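Local atomic coordinates of alpha-glucosidase (Pseudoalteromonas sp. K8, PDB entry 5HQA), a protein that probably hydrolyses alpha-glucosidic linkages as a glycoside hydrolase of family 97, binding the inhibitor acarbose and a calcium ion in its active site. Residues T387-D392 with L420-L425; R406-W409 with Q413-V416; E311-G316 with F374-K379. All coordinates share one frame; numbering follows the deposited sequence.

Interaction 1 of 3, residues T387-D392 with L420-L425; sequences TGYVAD and LHNVKL. With AC1 (4,6-dideoxy-4-{[(1S,4R,5S,6S)-4,5,6-trihydroxy-3-(hydroxymethyl)cyclohex-2-en-1-yl]amino}-alpha-D-glucopyranose), chain B.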
loop_
_atom_site.group_PDB
_atom_site.type_symbol
_atom_site.label_atom_id
_atom_site.label_comp_id
_atom_site.label_asym_id
_atom_site.label_seq_id
_atom_site.Cartn_x
_atom_site.Cartn_y
_atom_site.Cartn_z
ATOM N N THR A 387 12.803 4.111 -4.858
ATOM C CA THR A 387 12.622 4.847 -6.103
ATOM C C THR A 387 11.597 5.957 -5.909
ATOM O O THR A 387 10.823 5.962 -4.948
ATOM C CB THR A 387 12.176 3.920 -7.238
ATOM O OG1 THR A 387 10.934 3.294 -6.880
ATOM C CG2 THR A 387 13.246 2.845 -7.510
ATOM N N GLY A 388 11.604 6.911 -6.826
ATOM C CA GLY A 388 10.739 8.069 -6.697
ATOM C C GLY A 388 10.357 8.606 -8.053
ATOM O O GLY A 388 11.145 8.562 -9.000
ATOM N N TYR A 389 9.130 9.121 -8.148
ATOM C CA TYR A 389 8.586 9.599 -9.416
ATOM C C TYR A 389 7.858 10.927 -9.193
ATOM O O TYR A 389 6.686 11.091 -9.524
ATOM C CB TYR A 389 7.664 8.539 -10.029
ATOM C CG TYR A 389 8.390 7.231 -10.310
ATOM C CD1 TYR A 389 8.607 6.300 -9.298
ATOM C CD2 TYR A 389 8.875 6.939 -11.581
ATOM C CE1 TYR A 389 9.296 5.119 -9.539
ATOM C CE2 TYR A 389 9.564 5.750 -11.838
ATOM C CZ TYR A 389 9.766 4.845 -10.809
ATOM O OH TYR A 389 10.437 3.659 -11.046
ATOM N N VAL A 390 8.557 11.911 -8.626
ATOM C CA VAL A 390 7.893 13.153 -8.226
ATOM C C VAL A 390 7.556 13.975 -9.471
ATOM O O VAL A 390 8.443 14.478 -10.166
ATOM C CB VAL A 390 8.745 13.961 -7.241
ATOM C CG1 VAL A 390 8.083 15.315 -6.966
ATOM C CG2 VAL A 390 8.892 13.190 -5.945
ATOM N N ALA A 391 6.263 14.113 -9.748
ATOM C CA ALA A 391 5.712 14.970 -10.790
ATOM C C ALA A 391 4.211 15.039 -10.549
ATOM O O ALA A 391 3.628 14.120 -9.963
ATOM C CB ALA A 391 6.007 14.433 -12.201
ATOM N N ASP A 392 3.593 16.128 -10.999
ATOM C CA ASP A 392 2.152 16.260 -10.830
ATOM C C ASP A 392 1.418 15.160 -11.591
ATOM O O ASP A 392 1.956 14.542 -12.518
ATOM C CB ASP A 392 1.672 17.620 -11.327
ATOM C CG ASP A 392 2.040 18.757 -10.386
ATOM O OD1 ASP A 392 2.727 18.513 -9.355
ATOM O OD2 ASP A 392 1.641 19.903 -10.694
ATOM N N LEU A 420 6.942 -2.310 -13.291
ATOM C CA LEU A 420 7.272 -3.727 -13.204
ATOM C C LEU A 420 8.609 -4.024 -13.870
ATOM O O LEU A 420 9.354 -4.886 -13.396
ATOM C CB LEU A 420 6.151 -4.574 -13.816
ATOM C CG LEU A 420 6.339 -6.079 -13.593
ATOM C CD1 LEU A 420 6.435 -6.391 -12.106
ATOM C CD2 LEU A 420 5.228 -6.889 -14.245
ATOM N N HIS A 421 8.950 -3.307 -14.943
ATOM C CA HIS A 421 10.269 -3.487 -15.535
ATOM C C HIS A 421 11.361 -3.187 -14.520
ATOM O O HIS A 421 12.338 -3.936 -14.405
ATOM C CB HIS A 421 10.444 -2.594 -16.759
ATOM C CG HIS A 421 11.870 -2.478 -17.200
ATOM N ND1 HIS A 421 12.539 -3.510 -17.825
ATOM C CD2 HIS A 421 12.769 -1.474 -17.064
ATOM C CE1 HIS A 421 13.782 -3.137 -18.076
ATOM N NE2 HIS A 421 13.947 -1.906 -17.627
ATOM N N ASN A 422 11.203 -2.090 -13.777
ATOM C CA ASN A 422 12.169 -1.704 -12.750
ATOM C C ASN A 422 12.305 -2.795 -11.689
ATOM O O ASN A 422 13.422 -3.180 -11.307
ATOM C CB ASN A 422 11.721 -0.369 -12.139
ATOM C CG ASN A 422 12.649 0.134 -11.051
ATOM O OD1 ASN A 422 12.280 0.159 -9.878
ATOM N ND2 ASN A 422 13.844 0.567 -11.437
ATOM N N VAL A 423 11.172 -3.324 -11.221
ATOM C CA VAL A 423 11.178 -4.364 -10.191
ATOM C C VAL A 423 11.826 -5.644 -10.711
ATOM O O VAL A 423 12.628 -6.281 -10.017
ATOM C CB VAL A 423 9.738 -4.613 -9.699
ATOM C CG1 VAL A 423 9.655 -5.876 -8.850
ATOM C CG2 VAL A 423 9.225 -3.387 -8.927
ATOM N N LYS A 424 11.490 -6.044 -11.938
ATOM C CA LYS A 424 12.054 -7.274 -12.484
ATOM C C LYS A 424 13.549 -7.134 -12.741
ATOM O O LYS A 424 14.318 -8.074 -12.502
ATOM C CB LYS A 424 11.336 -7.653 -13.776
ATOM C CG LYS A 424 9.949 -8.239 -13.608
ATOM C CD LYS A 424 9.321 -8.339 -14.984
ATOM C CE LYS A 424 8.221 -9.357 -15.058
ATOM N NZ LYS A 424 7.631 -9.357 -16.430
ATOM N N LEU A 425 13.978 -5.981 -13.253
ATOM C CA LEU A 425 15.408 -5.763 -13.444
ATOM C C LEU A 425 16.138 -5.734 -12.104
ATOM O O LEU A 425 17.222 -6.317 -11.967
ATOM C CB LEU A 425 15.649 -4.470 -14.222
ATOM C CG LEU A 425 17.111 -4.177 -14.558
ATOM C CD1 LEU A 425 17.700 -5.311 -15.377
ATOM C CD2 LEU A 425 17.228 -2.867 -15.313
HETATM C C1 AC1 B . 6.219 16.754 -3.576
HETATM O O2 AC1 B . 4.191 15.530 -3.924
HETATM C C2 AC1 B . 5.614 15.376 -3.794
HETATM C C4A AC1 B . 11.564 11.775 -0.759
HETATM C C3 AC1 B . 5.967 14.429 -2.678
HETATM O O3 AC1 B . 5.322 13.159 -2.876
HETATM C C4 AC1 B . 7.463 14.287 -2.584
HETATM N N4A AC1 B . 7.901 13.156 -1.706
HETATM C C5 AC1 B . 7.849 15.644 -2.016
HETATM O O5 AC1 B . 7.631 16.663 -3.078
HETATM C C6 AC1 B . 9.263 15.748 -1.535
HETATM C C1B AC1 B . 8.938 12.247 -2.314
HETATM C C2B AC1 B . 9.270 10.986 -1.272
HETATM O O2B AC1 B . 8.023 10.419 -0.872
HETATM C C3B AC1 B . 10.074 11.407 -0.199
HETATM O O3B AC1 B . 10.235 10.393 0.824
HETATM O O4 AC1 B . 12.352 12.326 0.278
HETATM C C5B AC1 B . 11.538 12.687 -1.879
HETATM C C7B AC1 B . 10.147 12.895 -2.696
HETATM C C6B AC1 B . 12.867 12.934 -2.612
HETATM O O6B AC1 B . 13.158 11.795 -3.360
HETATM O O HOH W 1 10.086 1.646 -8.997
#
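The end of strand 384-388 of the parallel barrel sheet and the residue that follows it meet helix 413-428: Thr387 and Tyr389 face Asn422, on the layer between the barrel strands and the outer helices. The contact is small, and a water joins its three polar side chains. That water lies 2.8 Å from Thr387 OG1 and 2.9 Å from Tyr389 OH. It donates a hydrogen bond to Asn422 OD1 at 2.8 Å. The direct touches are looser. Thr387 and Asn422 reach for each other from opposite directions, and the methyl CG2 of Thr387 comes to 3.7 Å from Asn422 OD1. The hydroxyl OH of Tyr389 passes Asn422 OD1 at 4.1 Å, too far for a direct bond. Here the tyrosine ring and the amide plane stand nearly perpendicular, at 86°. Asn422 holds CG anti to its own backbone N (chi1 180°), which carries the amide off the helix toward the strand end. Its ND2 is bonded to Tyr366 OH of helix 363-379, so the rotation of the amide is fixed from both ends. Tyr389 also packs edge-to-face against Tyr419, and its backbone N is bonded to Glu437, a calcium ligand. Beyond the strand the chain turns into the glycan pocket. There Val390 CG2 lies 3.5 Å from C7B of the bound inhibitor unit. The chemistry is water-mediated. Two hydroxyls and an amide oxygen share one water, so each of these oxygens has at least the water as a partner, and strand end and helix are joined through it.

Interaction 2 of 3, residues R406-W409 with Q413-V416; sequences RHEW and QFMV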
loop_
_atom_site.group_PDB
_atom_site.type_symbol
_atom_site.label_atom_id
_atom_site.label_comp_id
_atom_site.label_asym_id
_atom_site.label_seq_id
_atom_site.Cartn_x
_atom_site.Cartn_y
_atom_site.Cartn_z
ATOM N N ARG A 406 6.472 13.024 -24.260
ATOM C CA ARG A 406 5.059 12.801 -23.997
ATOM C C ARG A 406 4.839 12.821 -22.494
ATOM O O ARG A 406 5.709 12.404 -21.722
ATOM C CB ARG A 406 4.578 11.456 -24.539
ATOM C CG ARG A 406 4.931 11.193 -25.983
ATOM C CD ARG A 406 4.073 12.007 -26.954
ATOM N NE ARG A 406 4.543 11.773 -28.316
ATOM C CZ ARG A 406 4.269 12.541 -29.361
ATOM N NH1 ARG A 406 3.511 13.627 -29.221
ATOM N NH2 ARG A 406 4.767 12.219 -30.548
ATOM N N HIS A 407 3.662 13.283 -22.082
ATOM C CA HIS A 407 3.264 13.244 -20.681
ATOM C C HIS A 407 2.298 12.093 -20.448
ATOM O O HIS A 407 1.346 11.912 -21.215
ATOM C CB HIS A 407 2.623 14.562 -20.256
ATOM C CG HIS A 407 3.621 15.637 -19.964
ATOM N ND1 HIS A 407 3.465 16.939 -20.397
ATOM C CD2 HIS A 407 4.792 15.601 -19.284
ATOM C CE1 HIS A 407 4.498 17.660 -19.991
ATOM N NE2 HIS A 407 5.318 16.872 -19.316
ATOM N N GLU A 408 2.535 11.332 -19.383
ATOM C CA GLU A 408 1.719 10.172 -19.056
ATOM C C GLU A 408 1.298 10.245 -17.594
ATOM O O GLU A 408 1.857 11.004 -16.796
ATOM C CB GLU A 408 2.477 8.861 -19.322
ATOM C CG GLU A 408 3.062 8.745 -20.728
ATOM C CD GLU A 408 2.015 8.538 -21.829
ATOM O OE1 GLU A 408 0.817 8.346 -21.519
ATOM O OE2 GLU A 408 2.405 8.559 -23.022
ATOM N N TRP A 409 0.308 9.424 -17.250
ATOM C CA TRP A 409 -0.135 9.244 -15.877
ATOM C C TRP A 409 0.708 8.194 -15.166
ATOM O O TRP A 409 1.167 7.221 -15.777
ATOM C CB TRP A 409 -1.595 8.804 -15.848
ATOM C CG TRP A 409 -2.551 9.868 -16.282
ATOM C CD1 TRP A 409 -3.022 10.082 -17.542
ATOM C CD2 TRP A 409 -3.160 10.864 -15.447
ATOM N NE1 TRP A 409 -3.884 11.159 -17.551
ATOM C CE2 TRP A 409 -3.984 11.659 -16.276
ATOM C CE3 TRP A 409 -3.096 11.156 -14.074
ATOM C CZ2 TRP A 409 -4.738 12.732 -15.780
ATOM C CZ3 TRP A 409 -3.834 12.237 -13.584
ATOM C CH2 TRP A 409 -4.640 13.011 -14.438
ATOM N N GLN A 413 -1.344 2.308 -18.380
ATOM C CA GLN A 413 -0.673 1.078 -18.804
ATOM C C GLN A 413 0.829 1.289 -18.996
ATOM O O GLN A 413 1.637 0.433 -18.615
ATOM C CB GLN A 413 -1.305 0.558 -20.097
ATOM C CG GLN A 413 -0.616 -0.668 -20.690
ATOM C CD GLN A 413 -1.238 -1.083 -22.008
ATOM O OE1 GLN A 413 -1.780 -0.253 -22.740
ATOM N NE2 GLN A 413 -1.173 -2.373 -22.316
ATOM N N PHE A 414 1.223 2.423 -19.585
ATOM C CA PHE A 414 2.646 2.675 -19.800
ATOM C C PHE A 414 3.426 2.598 -18.490
ATOM O O PHE A 414 4.447 1.906 -18.401
ATOM C CB PHE A 414 2.866 4.042 -20.456
ATOM C CG PHE A 414 4.310 4.454 -20.464
ATOM C CD1 PHE A 414 5.193 3.906 -21.394
ATOM C CD2 PHE A 414 4.806 5.334 -19.504
ATOM C CE1 PHE A 414 6.540 4.254 -21.382
ATOM C CE2 PHE A 414 6.157 5.683 -19.487
ATOM C CZ PHE A 414 7.019 5.141 -20.426
ATOM N N MET A 415 2.970 3.323 -17.463
ATOM C CA MET A 415 3.714 3.339 -16.206
ATOM C C MET A 415 3.557 2.030 -15.445
ATOM O O MET A 415 4.503 1.582 -14.780
ATOM C CB MET A 415 3.289 4.525 -15.336
ATOM C CG MET A 415 4.027 5.815 -15.707
ATOM S SD MET A 415 5.829 5.645 -15.596
ATOM C CE MET A 415 6.076 5.280 -13.861
ATOM N N VAL A 416 2.375 1.406 -15.514
ATOM C CA VAL A 416 2.208 0.083 -14.910
ATOM C C VAL A 416 3.314 -0.847 -15.394
ATOM O O VAL A 416 3.979 -1.524 -14.599
ATOM C CB VAL A 416 0.807 -0.480 -15.218
ATOM C CG1 VAL A 416 0.763 -2.002 -14.988
ATOM C CG2 VAL A 416 -0.248 0.232 -14.370
HETATM O O HOH W 2 1.096 5.622 -17.936
#
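The Phe414 ring meets the side chain of Glu408 obliquely, with the methylene CG of Glu408 at 4.0 Å from Phe414 CD2. The two side chains cross at about a right angle. The planes of ring and carboxylate are inclined by 36°. Arg398 of strand 396-399 also reaches the ring in a cation-pi contact and forms a salt bridge with Glu408 OE2, while Glu408 OE1 accepts from the backbone N of Ser213. Both carboxylate oxygens thus have partners, and the part of Glu408 that touches the phenylalanine is the methylene CG. That methylene is set by chi1 (-53°), with CG anti to the carbonyl carbon and beside the backbone N.

The second half of the contact centres on the carbonyl of Trp409. Trp409 O lies 3.2 Å from Met415 CG, a close packing contact. A water donates to Trp409 O at 2.7 Å and accepts from Met415 N at 3.0 Å. It bridges the loop carbonyl and a backbone N-H in the first turn of the helix. The indole of Trp409 leads away from the helix. Met415 also packs on Ile396 and on Val363 of helix 363-379. The arrangement is a short connection from a two-stranded antiparallel hairpin, 396-399 with 405-408, into helix 413-428 of the catalytic barrel.

Interaction 3 of 3, residues E311-G316 with F374-K379; sequences EGWNTG and FALYEK. With AC1 (4,6-dideoxy-4-{[(1S,4R,5S,6S)-4,5,6-trihydroxy-3-(hydroxymethyl)cyclohex-2-en-1-yl]amino}-alpha-D-glucopyranose), chain B.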
loop_
_atom_site.group_PDB
_atom_site.type_symbol
_atom_site.label_atom_id
_atom_site.label_comp_id
_atom_site.label_asym_id
_atom_site.label_seq_id
_atom_site.Cartn_x
_atom_site.Cartn_y
_atom_site.Cartn_z
ATOM N N GLU A 311 19.506 10.007 0.686
ATOM C CA GLU A 311 19.007 10.741 -0.471
ATOM C C GLU A 311 19.901 11.940 -0.756
ATOM O O GLU A 311 20.440 12.570 0.159
ATOM C CB GLU A 311 17.564 11.212 -0.260
ATOM C CG GLU A 311 16.611 10.072 0.001
ATOM C CD GLU A 311 15.159 10.497 -0.026
ATOM O OE1 GLU A 311 14.884 11.711 -0.129
ATOM O OE2 GLU A 311 14.287 9.604 0.071
ATOM N N GLY A 312 20.048 12.255 -2.038
ATOM C CA GLY A 312 20.916 13.339 -2.444
ATOM C C GLY A 312 22.349 12.933 -2.678
ATOM O O GLY A 312 23.233 13.798 -2.674
ATOM N N TRP A 313 22.610 11.640 -2.873
ATOM C CA TRP A 313 23.976 11.157 -3.042
ATOM C C TRP A 313 24.490 11.357 -4.462
ATOM O O TRP A 313 25.706 11.432 -4.663
ATOM C CB TRP A 313 24.050 9.668 -2.674
ATOM C CG TRP A 313 23.269 8.809 -3.637
ATOM C CD1 TRP A 313 21.941 8.476 -3.555
ATOM C CD2 TRP A 313 23.759 8.211 -4.843
ATOM N NE1 TRP A 313 21.584 7.699 -4.630
ATOM C CE2 TRP A 313 22.679 7.523 -5.437
ATOM C CE3 TRP A 313 25.009 8.188 -5.476
ATOM C CZ2 TRP A 313 22.809 6.814 -6.634
ATOM C CZ3 TRP A 313 25.141 7.482 -6.667
ATOM C CH2 TRP A 313 24.042 6.804 -7.233
ATOM N N ASN A 314 23.597 11.447 -5.441
ATOM C CA ASN A 314 23.943 11.440 -6.854
ATOM C C ASN A 314 23.790 12.837 -7.439
ATOM O O ASN A 314 22.962 13.623 -6.975
ATOM C CB ASN A 314 23.046 10.466 -7.619
ATOM C CG ASN A 314 21.561 10.744 -7.404
ATOM O OD1 ASN A 314 21.112 11.003 -6.282
ATOM N ND2 ASN A 314 20.794 10.687 -8.481
ATOM N N THR A 315 24.575 13.144 -8.471
ATOM C CA THR A 315 24.504 14.479 -9.051
ATOM C C THR A 315 23.153 14.714 -9.729
ATOM O O THR A 315 22.527 13.799 -10.283
ATOM C CB THR A 315 25.646 14.706 -10.043
ATOM O OG1 THR A 315 25.509 13.820 -11.158
ATOM C CG2 THR A 315 26.986 14.465 -9.367
ATOM N N GLY A 316 22.690 15.962 -9.647
ATOM C CA GLY A 316 21.442 16.347 -10.272
ATOM C C GLY A 316 20.465 17.040 -9.342
ATOM O O GLY A 316 19.432 17.544 -9.794
ATOM N N PHE A 374 21.857 -0.246 -11.353
ATOM C CA PHE A 374 21.727 -1.439 -10.521
ATOM C C PHE A 374 23.030 -2.224 -10.475
ATOM O O PHE A 374 23.350 -2.827 -9.444
ATOM C CB PHE A 374 20.574 -2.319 -11.026
ATOM C CG PHE A 374 19.198 -1.810 -10.638
ATOM C CD1 PHE A 374 18.996 -1.163 -9.430
ATOM C CD2 PHE A 374 18.110 -1.986 -11.486
ATOM C CE1 PHE A 374 17.736 -0.692 -9.071
ATOM C CE2 PHE A 374 16.846 -1.515 -11.131
ATOM C CZ PHE A 374 16.665 -0.864 -9.922
ATOM N N ALA A 375 23.801 -2.218 -11.565
ATOM C CA ALA A 375 25.117 -2.845 -11.526
ATOM C C ALA A 375 26.006 -2.174 -10.489
ATOM O O ALA A 375 26.716 -2.853 -9.736
ATOM C CB ALA A 375 25.767 -2.794 -12.906
ATOM N N LEU A 376 25.974 -0.841 -10.432
ATOM C CA LEU A 376 26.747 -0.125 -9.421
ATOM C C LEU A 376 26.303 -0.526 -8.022
ATOM O O LEU A 376 27.130 -0.799 -7.144
ATOM C CB LEU A 376 26.597 1.384 -9.618
ATOM C CG LEU A 376 27.144 2.244 -8.473
ATOM C CD1 LEU A 376 28.643 2.036 -8.295
ATOM C CD2 LEU A 376 26.826 3.717 -8.705
ATOM N N TYR A 377 24.991 -0.578 -7.801
ATOM C CA TYR A 377 24.491 -0.926 -6.481
ATOM C C TYR A 377 24.817 -2.372 -6.122
ATOM O O TYR A 377 25.205 -2.655 -4.980
ATOM C CB TYR A 377 22.994 -0.661 -6.423
ATOM C CG TYR A 377 22.657 0.748 -6.005
ATOM C CD1 TYR A 377 23.604 1.563 -5.384
ATOM C CD2 TYR A 377 21.388 1.263 -6.216
ATOM C CE1 TYR A 377 23.282 2.857 -4.982
ATOM C CE2 TYR A 377 21.058 2.543 -5.818
ATOM C CZ TYR A 377 21.998 3.337 -5.206
ATOM O OH TYR A 377 21.629 4.611 -4.819
ATOM N N GLU A 378 24.683 -3.300 -7.075
ATOM C CA GLU A 378 25.053 -4.680 -6.784
ATOM C C GLU A 378 26.527 -4.775 -6.420
ATOM O O GLU A 378 26.892 -5.426 -5.433
ATOM C CB GLU A 378 24.734 -5.596 -7.967
ATOM C CG GLU A 378 25.007 -7.068 -7.633
ATOM C CD GLU A 378 24.451 -8.066 -8.651
ATOM O OE1 GLU A 378 24.301 -7.715 -9.843
ATOM O OE2 GLU A 378 24.170 -9.220 -8.246
ATOM N N LYS A 379 27.385 -4.094 -7.184
ATOM C CA LYS A 379 28.808 -4.041 -6.864
ATOM C C LYS A 379 29.052 -3.416 -5.496
ATOM O O LYS A 379 30.022 -3.763 -4.817
ATOM C CB LYS A 379 29.539 -3.264 -7.959
ATOM C CG LYS A 379 30.978 -2.908 -7.648
ATOM C CD LYS A 379 31.559 -1.969 -8.697
ATOM C CE LYS A 379 33.019 -1.650 -8.391
ATOM N NZ LYS A 379 33.626 -0.745 -9.410
HETATM C C1 AC1 B . 6.219 16.754 -3.576
HETATM O O2 AC1 B . 4.191 15.530 -3.924
HETATM C C2 AC1 B . 5.614 15.376 -3.794
HETATM C C4A AC1 B . 11.564 11.775 -0.759
HETATM C C3 AC1 B . 5.967 14.429 -2.678
HETATM O O3 AC1 B . 5.322 13.159 -2.876
HETATM C C4 AC1 B . 7.463 14.287 -2.584
HETATM N N4A AC1 B . 7.901 13.156 -1.706
HETATM C C5 AC1 B . 7.849 15.644 -2.016
HETATM O O5 AC1 B . 7.631 16.663 -3.078
HETATM C C6 AC1 B . 9.263 15.748 -1.535
HETATM C C1B AC1 B . 8.938 12.247 -2.314
HETATM C C2B AC1 B . 9.270 10.986 -1.272
HETATM O O2B AC1 B . 8.023 10.419 -0.872
HETATM C C3B AC1 B . 10.074 11.407 -0.199
HETATM O O3B AC1 B . 10.235 10.393 0.824
HETATM O O4 AC1 B . 12.352 12.326 0.278
HETATM C C5B AC1 B . 11.538 12.687 -1.879
HETATM C C7B AC1 B . 10.147 12.895 -2.696
HETATM C C6B AC1 B . 12.867 12.934 -2.612
HETATM O O6B AC1 B . 13.158 11.795 -3.360
#
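Trp313 lays its indole against Tyr377, whose CE1 stands 4.2 Å above the ring plane, offset toward the rim. On the opposite face CB of the neighbouring Asn314 sits over the ring centre. The six-membered ring of Trp313 and the phenol ring are oblique, with planes at 48° and centroids 5.7 Å apart. The closest touch is the phenol oxygen, with Tyr377 OH at 3.1 Å from Trp313 CZ2. NE1 of the indole is equally near that oxygen, but the angle is too poor for a bond. Each group turns instead to the backbone of His356: Trp313 NE1 bonds to its O and Tyr377 OH to its N. Both side chains are therefore held by one residue of strand 352-358. Leu376 adds an apolar touch, its CD2 lying 4.4 Å from Trp313 CH2. CB of Trp313 already points toward the helix, and with CG between the backbone N and the carbonyl carbon (chi1 66°) the indole comes to lie against Tyr377.

At the start of the loop Glu311 OE1 accepts a hydrogen bond of 2.6 Å from O4 of the bound inhibitor unit. Trp280 NE1 is also hydrogen-bonded to Glu311 OE1, and Lys386 forms a salt bridge with OE2. The arrangement belongs to a beta/alpha barrel, in which the loop after strand 307-310 brings Glu311 to the glycan pocket and packs Trp313 on helix 363-379.

All three contacts lie in the catalytic barrel domain. Interactions 1 and 3 are buried, whereas interaction 2 is partly buried. Helix 413-428 serves both interaction 1 and interaction 2, which touch where Tyr389 CD2 packs on Met415 CE. Interaction 3 uses helix 363-379, whose Phe374 packs on Asn422 and Leu425 of interaction 1. Interactions 2 and 3 do not touch. Their chemistry differs: water joins the segments in interactions 1 and 2, through side chains in one and through backbone atoms in the other, while interaction 3 is mainly aromatic and apolar. Interactions 1 and 3 each send one residue to the inhibitor, Val390 by packing and Glu311 by a hydrogen bond.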